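Local coordinates for DNA repair protein RecO (Deinococcus radiodurans, PDB 1U5K) that probably takes part in DNA repair and in recombination by the RecF pathway, and binds a zinc ion, at residues E130-G142 against D188-A200. Sequence-based numbering, arbitrary orientation.
Sequences EWVALVMSYKLLG and DFLRHAVRRTVRA
F189 points an edge at the face of Y138, an edge-to-face pair with the planes at 79°. F189 CE2 stands over the centre of the Y138 ring, 3.5 Å from Y138 CD1. A193 CB lies over one face of the F189 ring, and V135 CG2 is at its edge. The W131 and F189 side chains meet from opposite directions. W131 CH2 is 3.6 Å from F189 CD1, and the two rings are oblique. V135 CG2 also rests on W131. F189 is thus a knob in a hole made by W131, L134, V135 and Y138; CG anti to the backbone N (chi1 -178°) carries the ring there. Y138 OH bonds to L214 O of helix 211-225.

The polar part is K139. K139 bends at chi2 (85°) and its NZ donates hydrogen bonds to V194 O (2.9 Å) and R196 O (2.8 Å). Both are met from above the carbonyl plane. A methionine in place of K139 would probably leave V194 O and R196 O without their charged donor and the turn less firmly held. V198 CG1 packs on K139 CG and on M136 SD. One water donates to both K139 O and V194 O. R196 itself grips D188 end-on in a salt bridge. T197 is the N-cap of helix 198-203, its OG1 accepting from A200 N. The arrangement is an aromatic cluster with knob-into-hole helix packing, joining helix 129-141 to helix 184-192 and the start of helix 198-203 in the RecO C-terminal region.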
# COMPACT_ATOMS: atom_id res chain seq x y z
N GLU A 130 12.64 -3.81 16.35
CA GLU A 130 13.00 -2.92 15.25
C GLU A 130 14.39 -3.29 14.74
O GLU A 130 14.62 -3.34 13.52
CB GLU A 130 12.96 -1.43 15.61
CG GLU A 130 13.27 -0.58 14.39
CD GLU A 130 13.47 0.89 14.68
OE1 GLU A 130 13.72 1.19 15.85
OE2 GLU A 130 13.37 1.75 13.77
N TRP A 131 15.32 -3.54 15.67
CA TRP A 131 16.70 -3.82 15.31
C TRP A 131 16.79 -5.18 14.59
O TRP A 131 17.57 -5.34 13.64
CB TRP A 131 17.67 -3.75 16.49
CG TRP A 131 19.09 -3.88 16.04
CD1 TRP A 131 19.96 -4.86 16.39
CD2 TRP A 131 19.80 -3.02 15.14
NE1 TRP A 131 21.16 -4.68 15.75
CE2 TRP A 131 21.09 -3.55 14.98
CE3 TRP A 131 19.47 -1.85 14.45
CZ2 TRP A 131 22.05 -2.96 14.16
CZ3 TRP A 131 20.39 -1.30 13.61
CH2 TRP A 131 21.69 -1.83 13.49
N VAL A 132 16.03 -6.15 15.06
CA VAL A 132 15.97 -7.44 14.35
C VAL A 132 15.55 -7.19 12.90
O VAL A 132 16.17 -7.70 11.97
CB VAL A 132 15.02 -8.43 15.05
CG1 VAL A 132 14.93 -9.75 14.31
CG2 VAL A 132 15.48 -8.72 16.48
N ALA A 133 14.51 -6.39 12.71
CA ALA A 133 13.99 -6.17 11.36
C ALA A 133 14.96 -5.41 10.47
O ALA A 133 15.11 -5.78 9.31
CB ALA A 133 12.63 -5.46 11.41
N LEU A 134 15.65 -4.39 10.99
CA LEU A 134 16.70 -3.71 10.26
C LEU A 134 17.77 -4.68 9.79
O LEU A 134 18.13 -4.74 8.61
CB LEU A 134 17.34 -2.55 11.04
CG LEU A 134 16.65 -1.22 10.81
CD1 LEU A 134 17.19 -0.22 11.80
CD2 LEU A 134 16.71 -0.70 9.36
N VAL A 135 18.26 -5.48 10.73
CA VAL A 135 19.35 -6.40 10.46
C VAL A 135 18.96 -7.45 9.43
O VAL A 135 19.72 -7.69 8.49
CB VAL A 135 19.85 -7.06 11.76
CG1 VAL A 135 20.77 -8.21 11.46
CG2 VAL A 135 20.54 -6.01 12.59
N MET A 136 17.77 -8.00 9.58
CA MET A 136 17.30 -9.11 8.78
C MET A 136 16.92 -8.63 7.38
O MET A 136 17.23 -9.27 6.38
CB MET A 136 16.11 -9.79 9.47
CG MET A 136 16.51 -10.44 10.79
SD MET A 136 17.72 -11.74 10.57
CE MET A 136 16.74 -12.98 10.12
N SER A 137 16.30 -7.46 7.31
CA SER A 137 15.97 -6.89 6.01
C SER A 137 17.23 -6.60 5.16
O SER A 137 17.31 -6.99 3.98
CB SER A 137 14.91 -5.79 6.21
OG SER A 137 15.57 -4.61 6.61
N TYR A 138 18.28 -6.05 5.76
CA TYR A 138 19.54 -5.83 5.05
C TYR A 138 20.23 -7.14 4.67
O TYR A 138 20.72 -7.31 3.55
CB TYR A 138 20.48 -4.90 5.83
CG TYR A 138 20.30 -3.43 5.60
CD1 TYR A 138 19.30 -2.73 6.27
CD2 TYR A 138 21.11 -2.72 4.71
CE1 TYR A 138 19.13 -1.39 6.04
CE2 TYR A 138 20.97 -1.36 4.51
CZ TYR A 138 19.96 -0.69 5.18
OH TYR A 138 19.76 0.66 5.03
N LYS A 139 20.20 -8.10 5.59
CA LYS A 139 20.74 -9.41 5.30
C LYS A 139 20.07 -10.10 4.12
O LYS A 139 20.75 -10.72 3.31
CB LYS A 139 20.70 -10.34 6.52
CG LYS A 139 21.60 -11.54 6.38
CD LYS A 139 23.05 -11.30 6.76
CE LYS A 139 23.88 -12.56 6.52
NZ LYS A 139 25.33 -12.30 6.39
N LEU A 140 18.75 -9.97 4.02
CA LEU A 140 18.04 -10.58 2.90
C LEU A 140 18.45 -9.96 1.56
O LEU A 140 18.32 -10.62 0.54
CB LEU A 140 16.53 -10.47 3.07
CG LEU A 140 15.88 -11.36 4.13
CD1 LEU A 140 14.55 -10.84 4.68
CD2 LEU A 140 15.77 -12.79 3.65
N LEU A 141 18.92 -8.72 1.52
CA LEU A 141 19.45 -8.16 0.29
C LEU A 141 20.53 -9.02 -0.37
O LEU A 141 20.61 -9.08 -1.60
CB LEU A 141 20.00 -6.75 0.50
CG LEU A 141 19.10 -5.68 1.13
CD1 LEU A 141 19.86 -4.38 1.37
CD2 LEU A 141 17.96 -5.43 0.19
N GLY A 142 21.36 -9.66 0.44
CA GLY A 142 22.38 -10.56 -0.06
C GLY A 142 21.89 -11.83 -0.72
O GLY A 142 22.67 -12.48 -1.41
N ASP A 188 29.18 2.02 9.28
CA ASP A 188 29.68 0.69 9.56
C ASP A 188 28.62 -0.37 9.29
O ASP A 188 28.88 -1.44 8.73
CB ASP A 188 30.20 0.65 10.99
CG ASP A 188 30.38 -0.75 11.49
OD1 ASP A 188 29.48 -1.15 12.25
OD2 ASP A 188 31.30 -1.50 11.14
N PHE A 189 27.39 -0.07 9.70
CA PHE A 189 26.27 -0.95 9.39
C PHE A 189 26.08 -1.13 7.89
O PHE A 189 26.05 -2.24 7.39
CB PHE A 189 24.98 -0.44 10.02
CG PHE A 189 23.81 -1.34 9.75
CD1 PHE A 189 23.59 -2.45 10.54
CD2 PHE A 189 22.98 -1.10 8.67
CE1 PHE A 189 22.50 -3.27 10.28
CE2 PHE A 189 21.91 -1.93 8.39
CZ PHE A 189 21.66 -2.99 9.22
N LEU A 190 25.98 -0.01 7.19
CA LEU A 190 25.75 -0.05 5.75
C LEU A 190 26.82 -0.84 5.01
O LEU A 190 26.48 -1.60 4.11
CB LEU A 190 25.64 1.38 5.21
CG LEU A 190 24.40 2.16 5.62
CD1 LEU A 190 24.47 3.54 5.04
CD2 LEU A 190 23.08 1.52 5.29
N ARG A 191 28.08 -0.74 5.42
CA ARG A 191 29.19 -1.39 4.74
C ARG A 191 29.30 -2.88 4.99
O ARG A 191 29.84 -3.62 4.17
CB ARG A 191 30.51 -0.70 5.11
CG ARG A 191 30.68 0.69 4.53
CD ARG A 191 31.93 1.37 5.05
NE ARG A 191 32.26 2.61 4.37
CZ ARG A 191 33.02 3.57 4.87
NH1 ARG A 191 33.55 3.48 6.08
NH2 ARG A 191 33.27 4.64 4.14
N HIS A 192 28.73 -3.34 6.10
CA HIS A 192 28.97 -4.70 6.55
C HIS A 192 27.72 -5.51 6.82
O HIS A 192 27.82 -6.72 6.99
CB HIS A 192 29.84 -4.61 7.80
CG HIS A 192 31.16 -3.94 7.53
ND1 HIS A 192 32.07 -4.46 6.64
CD2 HIS A 192 31.70 -2.79 8.00
CE1 HIS A 192 33.12 -3.66 6.58
NE2 HIS A 192 32.93 -2.65 7.41
N ALA A 193 26.54 -4.90 6.79
CA ALA A 193 25.32 -5.56 7.23
C ALA A 193 24.99 -6.78 6.38
O ALA A 193 24.54 -7.80 6.89
CB ALA A 193 24.17 -4.58 7.24
N VAL A 194 25.28 -6.71 5.08
CA VAL A 194 25.03 -7.85 4.22
C VAL A 194 25.90 -9.09 4.50
O VAL A 194 25.40 -10.21 4.45
CB VAL A 194 25.10 -7.41 2.75
CG1 VAL A 194 25.06 -8.60 1.79
CG2 VAL A 194 23.98 -6.43 2.47
N ARG A 195 27.17 -8.89 4.85
CA ARG A 195 28.14 -9.97 5.03
C ARG A 195 28.21 -10.47 6.47
O ARG A 195 28.34 -11.67 6.74
CB ARG A 195 29.52 -9.51 4.52
CG ARG A 195 30.76 -10.16 5.13
CD ARG A 195 32.00 -9.25 5.17
NE ARG A 195 32.73 -9.38 6.43
CZ ARG A 195 32.72 -8.53 7.45
NH1 ARG A 195 32.06 -7.38 7.43
NH2 ARG A 195 33.42 -8.83 8.53
N ARG A 196 28.10 -9.56 7.43
CA ARG A 196 28.15 -9.90 8.84
C ARG A 196 27.06 -10.88 9.22
O ARG A 196 25.93 -10.79 8.73
CB ARG A 196 27.89 -8.65 9.65
CG ARG A 196 28.86 -8.39 10.76
CD ARG A 196 28.72 -6.97 11.25
NE ARG A 196 29.99 -6.27 11.09
CZ ARG A 196 30.15 -4.98 11.27
NH1 ARG A 196 29.11 -4.23 11.60
NH2 ARG A 196 31.35 -4.46 11.12
N THR A 197 27.39 -11.81 10.11
CA THR A 197 26.36 -12.69 10.65
C THR A 197 25.30 -11.87 11.37
O THR A 197 25.58 -10.81 11.93
CB THR A 197 26.96 -13.75 11.60
OG1 THR A 197 27.50 -13.07 12.74
CG2 THR A 197 28.12 -14.48 10.97
N VAL A 198 24.07 -12.36 11.37
CA VAL A 198 23.02 -11.66 12.09
C VAL A 198 23.26 -11.67 13.60
O VAL A 198 23.00 -10.70 14.31
CB VAL A 198 21.60 -12.12 11.68
CG1 VAL A 198 21.40 -12.03 10.17
CG2 VAL A 198 21.27 -13.52 12.13
N ARG A 199 23.84 -12.75 14.11
CA ARG A 199 24.23 -12.75 15.51
C ARG A 199 25.18 -11.61 15.87
O ARG A 199 24.92 -10.84 16.77
CB ARG A 199 24.88 -14.08 15.86
CG ARG A 199 25.13 -14.24 17.34
CD ARG A 199 25.20 -15.71 17.63
NE ARG A 199 25.61 -15.91 19.01
CZ ARG A 199 25.85 -17.11 19.51
NH1 ARG A 199 25.72 -18.19 18.76
NH2 ARG A 199 26.20 -17.19 20.79
N ALA A 200 26.26 -11.45 15.10
CA ALA A 200 27.17 -10.32 15.26
C ALA A 200 26.48 -8.96 15.20
O ALA A 200 26.73 -8.11 16.06
CB ALA A 200 28.27 -10.40 14.20
O HOH W 1 23.27 -11.49 3.12